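Local coordinates for uncharacterized protein (Bacteroides dorei DSM 17855, PDB 5TGF) that probably belongs to the serine beta-lactamase and penicillin-binding protein superfamily, with a presumed hydrolase activity, and binds calcium, at residues Tyr122-Ser127 / Gly164-Pro169; Ser127-Ile132 / Met152-Arg157. All coordinates share one frame; numbering follows the deposited sequence.

Overall arrangement
Both interactions use helix 125-133 in the helical part of this beta-lactamase-like fold. Interaction 1 ties its start to the start of helix 167-179. Interaction 2 packs its body against helix 150-163 and is nested within the chain loop that interaction 1 closes. Their centres lie about 9 Å apart, and Ser-127 is common to both. Leu-125 joins them, with CD2 3.6 Å from Gln-153 NE2. Through Met-152, which points away from helix 125-133, helix 150-163 touches Lys-61 of the presumed SxxK site. The side chains of Phe-167 and Arg-157 lie about 9 and 10 Å from that of Leu-77, a calcium-binding residue; no calcium is bound to this chain in the model.

Interaction 1: residues Tyr122-Ser127 / Gly164-Pro169; sequences YNHLDS and GKEFEP
Two helix N-termini meet here in the helical region of the beta-lactamase-like fold, and the N-cap residues His-124 and Glu-166 touch. Helix 125-133 follows His-124, and helix 167-179 follows Glu-166. The pair forms a histidine-carboxylate hydrogen bond. His-124 ND1 donates to Glu-166 OE2 at 2.9 Å, with a nearly straight N-H...O angle of 165°. OE2 accepts through its syn lone pair and lies in the plane of the imidazole. The carboxylate and the ring are nearly coplanar, 8° apart, so the acid meets the ring at its edge. The Glu-166 chain is extended beyond CG, with chi2 at -158°, and this carries the carboxylate across to the histidine.

Two waters also lie near OE2. Water 1, 2.8 Å from Glu-166 OE2, accepts from Leu-125 N; water 2, 2.9 Å from it, accepts from Asp-126 N. Either may donate to OE2, though other acceptors compete. Through these waters the acid can probably reach the first backbone N-H groups of helix 125-133. The start of that helix would probably stabilise its negative charge.

Next to the polar pair is an apolar contact. Leu-125 and Phe-167 are the first residues of their helices, and both are buried. The Phe-167 ring leads away from Leu-125 and packs on helix 60-74 and edge-to-face with Phe-186. Its backbone N is held by Glu-160 of helix 150-163. Leu-125 also packs on helices 150-163 and 198-201. The direct touch between the two is made by Leu-125 CD1, which rests 3.9 Å from Phe-167 CB.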
ATOM      1  N   TYR A 122      -6.860  -8.162 -15.115  1.00 15.96           N
ATOM      2  CA  TYR A 122      -6.369  -9.537 -15.296  1.00 16.21           C
ATOM      3  C   TYR A 122      -6.316 -10.305 -13.976  1.00 16.84           C
ATOM      4  O   TYR A 122      -5.831  -9.801 -12.996  1.00 15.31           O
ATOM      5  CB  TYR A 122      -4.972  -9.524 -15.907  1.00 17.31           C
ATOM      6  CG  TYR A 122      -4.957  -9.161 -17.397  1.00 19.12           C
ATOM      7  CD1 TYR A 122      -5.248 -10.127 -18.345  1.00 24.21           C
ATOM      8  CD2 TYR A 122      -4.625  -7.889 -17.836  1.00 18.62           C
ATOM      9  CE1 TYR A 122      -5.192  -9.847 -19.698  1.00 25.82           C
ATOM     10  CE2 TYR A 122      -4.561  -7.591 -19.183  1.00 21.71           C
ATOM     11  CZ  TYR A 122      -4.862  -8.579 -20.118  1.00 26.15           C
ATOM     12  OH  TYR A 122      -4.811  -8.362 -21.493  1.00 28.20           O
ATOM     13  N   ASN A 123      -6.689 -11.569 -14.024  1.00 17.65           N
ATOM     14  CA  ASN A 123      -6.486 -12.477 -12.880  1.00 17.80           C
ATOM     15  C   ASN A 123      -5.233 -13.339 -13.012  1.00 16.78           C
ATOM     16  O   ASN A 123      -4.915 -14.125 -12.105  1.00 17.97           O
ATOM     17  CB  ASN A 123      -7.717 -13.338 -12.676  1.00 18.06           C
ATOM     18  CG  ASN A 123      -8.887 -12.544 -12.196  1.00 18.59           C
ATOM     19  OD1 ASN A 123      -8.779 -11.759 -11.255  1.00 20.03           O
ATOM     20  ND2 ASN A 123     -10.026 -12.793 -12.776  1.00 19.05           N
ATOM     21  N   HIS A 124      -4.467 -13.125 -14.079  1.00 16.72           N
ATOM     22  CA  HIS A 124      -3.165 -13.762 -14.215  1.00 17.33           C
ATOM     23  C   HIS A 124      -2.127 -12.786 -14.671  1.00 16.97           C
ATOM     24  O   HIS A 124      -2.289 -12.099 -15.708  1.00 17.80           O
ATOM     25  CB  HIS A 124      -3.234 -14.942 -15.200  1.00 20.58           C
ATOM     26  CG  HIS A 124      -4.264 -15.952 -14.839  1.00 21.33           C
ATOM     27  ND1 HIS A 124      -4.055 -16.914 -13.874  1.00 23.62           N
ATOM     28  CD2 HIS A 124      -5.551 -16.089 -15.237  1.00 23.46           C
ATOM     29  CE1 HIS A 124      -5.181 -17.578 -13.669  1.00 24.61           C
ATOM     30  NE2 HIS A 124      -6.100 -17.096 -14.488  1.00 23.43           N
ATOM     31  N   LEU A 125      -1.041 -12.700 -13.920  1.00 16.74           N
ATOM     32  CA  LEU A 125      -0.055 -11.694 -14.225  1.00 18.25           C
ATOM     33  C   LEU A 125       0.700 -11.934 -15.530  1.00 19.35           C
ATOM     34  O   LEU A 125       1.127 -10.984 -16.187  1.00 16.82           O
ATOM     35  CB  LEU A 125       0.899 -11.523 -13.056  1.00 16.92           C
ATOM     36  CG  LEU A 125       0.277 -10.978 -11.782  1.00 17.05           C
ATOM     37  CD1 LEU A 125       1.403 -10.779 -10.766  1.00 17.37           C
ATOM     38  CD2 LEU A 125      -0.486  -9.682 -12.043  1.00 17.08           C
ATOM     39  N   ASP A 126       0.846 -13.198 -15.939  1.00 20.33           N
ATOM     40  CA  ASP A 126       1.523 -13.442 -17.204  1.00 20.80           C
ATOM     41  C   ASP A 126       0.808 -12.801 -18.386  1.00 20.41           C
ATOM     42  O   ASP A 126       1.457 -12.200 -19.252  1.00 19.86           O
ATOM     43  CB  ASP A 126       1.799 -14.936 -17.440  1.00 24.49           C
ATOM     44  CG  ASP A 126       0.538 -15.786 -17.612  1.00 27.06           C
ATOM     45  OD1 ASP A 126      -0.605 -15.351 -17.331  1.00 25.21           O
ATOM     46  OD2 ASP A 126       0.719 -16.973 -17.970  1.00 27.93           O
ATOM     47  N   SER A 127      -0.525 -12.874 -18.394  1.00 20.52           N
ATOM     48  CA  SER A 127      -1.332 -12.174 -19.401  1.00 23.93           C
ATOM     49  C   SER A 127      -1.271 -10.635 -19.248  1.00 21.19           C
ATOM     50  O   SER A 127      -1.181  -9.899 -20.233  1.00 19.00           O
ATOM     51  CB  SER A 127      -2.795 -12.628 -19.307  1.00 28.03           C
ATOM     52  OG  SER A 127      -2.924 -14.006 -19.549  1.00 31.08           O
ATOM     53  N   GLY A 164       8.123 -19.913  -9.031  1.00 24.37           N
ATOM     54  CA  GLY A 164       7.345 -20.894  -9.793  1.00 24.59           C
ATOM     55  C   GLY A 164       5.907 -21.047  -9.343  1.00 25.78           C
ATOM     56  O   GLY A 164       5.339 -22.139  -9.429  1.00 24.55           O
ATOM     57  N   LYS A 165       5.276 -19.938  -8.942  1.00 20.81           N
ATOM     58  CA  LYS A 165       3.955 -19.996  -8.314  1.00 21.67           C
ATOM     59  C   LYS A 165       3.248 -18.634  -8.524  1.00 19.39           C
ATOM     60  O   LYS A 165       3.893 -17.603  -8.505  1.00 21.07           O
ATOM     61  CB  LYS A 165       4.116 -20.252  -6.812  1.00 22.77           C
ATOM     62  CG  LYS A 165       2.924 -20.856  -6.128  1.00 26.12           C
ATOM     63  CD  LYS A 165       3.285 -21.302  -4.695  1.00 26.71           C
ATOM     64  CE  LYS A 165       1.999 -21.553  -3.912  1.00 32.06           C
ATOM     65  NZ  LYS A 165       2.202 -22.081  -2.528  1.00 36.30           N
ATOM     66  N   GLU A 166       1.936 -18.652  -8.677  1.00 18.76           N
ATOM     67  CA  GLU A 166       1.211 -17.413  -8.975  1.00 21.58           C
ATOM     68  C   GLU A 166       1.065 -16.533  -7.717  1.00 17.39           C
ATOM     69  O   GLU A 166       1.208 -17.006  -6.580  1.00 15.73           O
ATOM     70  CB  GLU A 166      -0.138 -17.719  -9.619  1.00 22.29           C
ATOM     71  CG  GLU A 166      -0.025 -18.135 -11.088  1.00 25.42           C
ATOM     72  CD  GLU A 166      -1.317 -17.932 -11.847  1.00 28.96           C
ATOM     73  OE1 GLU A 166      -2.244 -18.720 -11.633  1.00 29.12           O
ATOM     74  OE2 GLU A 166      -1.450 -16.931 -12.586  1.00 26.49           O
ATOM     75  N   PHE A 167       0.812 -15.252  -7.950  1.00 17.20           N
ATOM     76  CA  PHE A 167       0.910 -14.224  -6.917  1.00 16.48           C
ATOM     77  C   PHE A 167      -0.130 -14.376  -5.806  1.00 16.15           C
ATOM     78  O   PHE A 167       0.176 -14.165  -4.614  1.00 15.84           O
ATOM     79  CB  PHE A 167       0.840 -12.818  -7.546  1.00 16.96           C
ATOM     80  CG  PHE A 167       1.126 -11.709  -6.554  1.00 16.86           C
ATOM     81  CD1 PHE A 167       2.410 -11.332  -6.279  1.00 18.40           C
ATOM     82  CD2 PHE A 167       0.100 -11.144  -5.827  1.00 19.29           C
ATOM     83  CE1 PHE A 167       2.684 -10.359  -5.317  1.00 19.18           C
ATOM     84  CE2 PHE A 167       0.355 -10.145  -4.894  1.00 19.54           C
ATOM     85  CZ  PHE A 167       1.645  -9.775  -4.634  1.00 18.08           C
ATOM     86  N   GLU A 168      -1.367 -14.687  -6.159  1.00 14.47           N
ATOM     87  CA  GLU A 168      -2.373 -14.861  -5.118  1.00 15.03           C
ATOM     88  C   GLU A 168      -2.016 -16.073  -4.187  1.00 17.29           C
ATOM     89  O   GLU A 168      -2.060 -15.948  -2.952  1.00 15.53           O
ATOM     90  CB  GLU A 168      -3.763 -14.941  -5.712  1.00 17.27           C
ATOM     91  CG  GLU A 168      -4.882 -15.287  -4.729  1.00 20.45           C
ATOM     92  CD  GLU A 168      -4.999 -14.340  -3.534  1.00 20.64           C
ATOM     93  OE1 GLU A 168      -4.574 -13.177  -3.612  1.00 23.25           O
ATOM     94  OE2 GLU A 168      -5.525 -14.760  -2.496  1.00 24.30           O
ATOM     95  N   PRO A 169      -1.648 -17.229  -4.777  1.00 17.04           N
ATOM     96  CA  PRO A 169      -1.231 -18.319  -3.893  1.00 18.61           C
ATOM     97  C   PRO A 169       0.001 -17.980  -3.070  1.00 17.27           C
ATOM     98  O   PRO A 169       0.065 -18.367  -1.886  1.00 18.42           O
ATOM     99  CB  PRO A 169      -0.917 -19.467  -4.863  1.00 19.46           C
ATOM    100  CG  PRO A 169      -1.683 -19.186  -6.066  1.00 19.81           C
ATOM    101  CD  PRO A 169      -1.997 -17.716  -6.118  1.00 18.26           C
TER
HETATM  102  O   HOH W   1      -1.128 -14.379 -11.403  1.00 18.97           O
HETATM  103  O   HOH W   2       0.609 -15.521 -13.969  1.00 18.63           O

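Interaction 2: residues Ser127-Ile132 / Met152-Arg157; sequences SAVTEI and MQIAGR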
ATOM      1  N   SER A 127      -0.525 -12.874 -18.394  1.00 20.52           N
ATOM      2  CA  SER A 127      -1.332 -12.174 -19.401  1.00 23.93           C
ATOM      3  C   SER A 127      -1.271 -10.635 -19.248  1.00 21.19           C
ATOM      4  O   SER A 127      -1.181  -9.899 -20.233  1.00 19.00           O
ATOM      5  CB  SER A 127      -2.795 -12.628 -19.307  1.00 28.03           C
ATOM      6  OG  SER A 127      -2.924 -14.006 -19.549  1.00 31.08           O
ATOM      7  N   ALA A 128      -1.302 -10.156 -18.013  1.00 18.70           N
ATOM      8  CA  ALA A 128      -1.198  -8.695 -17.770  1.00 18.06           C
ATOM      9  C   ALA A 128       0.090  -8.149 -18.328  1.00 16.95           C
ATOM     10  O   ALA A 128       0.093  -7.095 -18.947  1.00 16.22           O
ATOM     11  CB  ALA A 128      -1.288  -8.367 -16.295  1.00 16.44           C
ATOM     12  N   VAL A 129       1.191  -8.843 -18.077  1.00 18.32           N
ATOM     13  CA  VAL A 129       2.505  -8.321 -18.416  1.00 20.13           C
ATOM     14  C   VAL A 129       2.793  -8.336 -19.928  1.00 19.88           C
ATOM     15  O   VAL A 129       3.481  -7.462 -20.434  1.00 18.12           O
ATOM     16  CB  VAL A 129       3.606  -9.064 -17.626  1.00 25.21           C
ATOM     17  CG1 VAL A 129       4.966  -8.747 -18.193  1.00 28.86           C
ATOM     18  CG2 VAL A 129       3.552  -8.685 -16.166  1.00 22.71           C
ATOM     19  N   THR A 130       2.238  -9.309 -20.641  1.00 19.25           N
ATOM     20  CA  THR A 130       2.242  -9.301 -22.113  1.00 21.97           C
ATOM     21  C   THR A 130       1.599  -8.052 -22.699  1.00 20.66           C
ATOM     22  O   THR A 130       2.139  -7.444 -23.624  1.00 17.99           O
ATOM     23  CB  THR A 130       1.542 -10.552 -22.678  1.00 24.12           C
ATOM     24  OG1 THR A 130       2.203 -11.713 -22.169  1.00 23.21           O
ATOM     25  CG2 THR A 130       1.638 -10.568 -24.223  1.00 27.12           C
ATOM     26  N   GLU A 131       0.466  -7.629 -22.161  1.00 20.95           N
ATOM     27  CA  GLU A 131      -0.153  -6.383 -22.632  1.00 21.53           C
ATOM     28  C   GLU A 131       0.671  -5.146 -22.247  1.00 21.61           C
ATOM     29  O   GLU A 131       0.851  -4.233 -23.064  1.00 23.20           O
ATOM     30  CB  GLU A 131      -1.568  -6.234 -22.136  1.00 24.67           C
ATOM     31  CG  GLU A 131      -2.206  -4.932 -22.625  1.00 30.01           C
ATOM     32  CD  GLU A 131      -3.713  -4.971 -22.697  1.00 31.78           C
ATOM     33  OE1 GLU A 131      -4.312  -5.929 -22.138  1.00 40.13           O
ATOM     34  OE2 GLU A 131      -4.301  -4.032 -23.289  1.00 31.78           O
ATOM     35  N   ILE A 132       1.227  -5.132 -21.036  1.00 16.58           N
ATOM     36  CA  ILE A 132       2.027  -3.989 -20.609  1.00 18.12           C
ATOM     37  C   ILE A 132       3.310  -3.862 -21.464  1.00 17.55           C
ATOM     38  O   ILE A 132       3.773  -2.753 -21.740  1.00 18.97           O
ATOM     39  CB  ILE A 132       2.349  -4.067 -19.107  1.00 17.31           C
ATOM     40  CG1 ILE A 132       1.051  -3.990 -18.299  1.00 16.11           C
ATOM     41  CG2 ILE A 132       3.359  -2.975 -18.700  1.00 18.51           C
ATOM     42  CD1 ILE A 132       1.199  -4.584 -16.912  1.00 18.16           C
HETATM   43  N   MSE A 152       3.619  -2.331 -11.002  1.00 13.75           N
HETATM   44  CA  MSE A 152       3.581  -3.340  -9.942  1.00 13.47           C
HETATM   45  C   MSE A 152       3.139  -4.672 -10.470  1.00 13.55           C
HETATM   46  O   MSE A 152       3.431  -5.696  -9.866  1.00 15.23           O
HETATM   47  CB  MSE A 152       2.778  -2.864  -8.728  1.00 13.78           C
HETATM   48  CG  MSE A 152       3.616  -1.785  -8.037  1.00 16.63           C
HETATM   49 SE   MSE A 152       2.674  -1.124  -6.449  0.70 23.79          SE
HETATM   50  CE  MSE A 152       2.199  -2.814  -5.580  1.00 22.45           C
ATOM     51  N   GLN A 153       2.393  -4.683 -11.584  1.00 14.49           N
ATOM     52  CA  GLN A 153       2.066  -5.959 -12.245  1.00 14.32           C
ATOM     53  C   GLN A 153       3.317  -6.676 -12.683  1.00 14.03           C
ATOM     54  O   GLN A 153       3.441  -7.880 -12.505  1.00 15.13           O
ATOM     55  CB  GLN A 153       1.147  -5.782 -13.452  1.00 12.75           C
ATOM     56  CG  GLN A 153      -0.152  -5.087 -13.170  1.00 12.47           C
ATOM     57  CD  GLN A 153      -1.110  -5.939 -12.386  1.00 13.14           C
ATOM     58  OE1 GLN A 153      -1.060  -5.979 -11.150  1.00 15.28           O
ATOM     59  NE2 GLN A 153      -2.000  -6.619 -13.092  1.00 14.28           N
ATOM     60  N   ILE A 154       4.254  -5.926 -13.236  1.00 14.77           N
ATOM     61  CA  ILE A 154       5.539  -6.483 -13.664  1.00 14.47           C
ATOM     62  C   ILE A 154       6.319  -6.991 -12.451  1.00 15.19           C
ATOM     63  O   ILE A 154       6.832  -8.116 -12.479  1.00 14.90           O
ATOM     64  CB  ILE A 154       6.372  -5.451 -14.419  1.00 14.63           C
ATOM     65  CG1 ILE A 154       5.619  -4.950 -15.666  1.00 14.37           C
ATOM     66  CG2 ILE A 154       7.727  -6.016 -14.812  1.00 14.19           C
ATOM     67  CD1 ILE A 154       6.443  -3.959 -16.456  1.00 16.06           C
ATOM     68  N   ALA A 155       6.381  -6.187 -11.390  1.00 13.53           N
ATOM     69  CA  ALA A 155       7.033  -6.589 -10.139  1.00 15.51           C
ATOM     70  C   ALA A 155       6.468  -7.895  -9.612  1.00 15.29           C
ATOM     71  O   ALA A 155       7.226  -8.810  -9.244  1.00 14.83           O
ATOM     72  CB  ALA A 155       6.922  -5.493  -9.068  1.00 14.90           C
ATOM     73  N   GLY A 156       5.143  -7.990  -9.570  1.00 14.53           N
ATOM     74  CA  GLY A 156       4.498  -9.205  -9.150  1.00 14.32           C
ATOM     75  C   GLY A 156       4.861 -10.421 -10.009  1.00 16.66           C
ATOM     76  O   GLY A 156       5.032 -11.519  -9.485  1.00 14.71           O
ATOM     77  N   ARG A 157       4.926 -10.233 -11.331  1.00 14.77           N
ATOM     78  CA  ARG A 157       5.272 -11.319 -12.244  1.00 15.08           C
ATOM     79  C   ARG A 157       6.722 -11.785 -12.025  1.00 16.35           C
ATOM     80  O   ARG A 157       7.009 -12.983 -12.152  1.00 18.02           O
ATOM     81  CB  ARG A 157       5.079 -10.889 -13.683  1.00 16.16           C
ATOM     82  CG  ARG A 157       5.360 -11.964 -14.736  1.00 17.31           C
ATOM     83  CD  ARG A 157       4.456 -13.145 -14.626  1.00 18.85           C
ATOM     84  NE  ARG A 157       4.906 -14.214 -15.542  1.00 20.67           N
ATOM     85  CZ  ARG A 157       4.881 -15.511 -15.273  1.00 21.39           C
ATOM     86  NH1 ARG A 157       4.376 -15.977 -14.141  1.00 21.86           N
ATOM     87  NH2 ARG A 157       5.356 -16.367 -16.170  1.00 23.17           N
TER
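The chi1 of Val-129, 167°, turns CG1 opposite the backbone N and sets CG2 beside that N, reaching across to helix 150-163. On Ile-132, CG1 lies beside the backbone N, with chi1 at -64°, and the extended chain carries CD1 to Gln-153. These two residues join a helix pair in the helical part of the beta-lactamase-like fold. The segments run more antiparallel than parallel, crossing at -132° with their axes 9.3 Å apart at closest approach. The contact is buried and rests on van der Waals packing.

Val-129 CG2 sits over one turn of the partner helix. It lies 3.8 Å from Gln-153 O and 3.9 Å from Ile-154 CA. Val-129 CG2 also meets Arg-157 CB at 3.7 Å, with the two side chains crossing at about a right angle. Only the aliphatic base of Arg-157 makes this touch. Its guanidinium group forms a salt bridge through NH1 with Glu-160 on the same helix.

Ile-132 is shared between two neighbours. Its CG2 meets Ile-154 CD1 at 3.9 Å, while its CD1 packs against the CB and CG of Gln-153. Ile-154 also packs on Leu-103 of helix 100-103, and Val-129 touches Phe-90 in a loop, so the contact continues into the surrounding core. The buried amide of Gln-153 is held at both its oxygen and its nitrogen: OE1 takes a weak hydrogen bond from Leu-199 N, and NE2 gives one to Asp-120 OD2. The same amide nitrogen, Gln-153 NE2, lies 3.7 Å from Ala-128 CB.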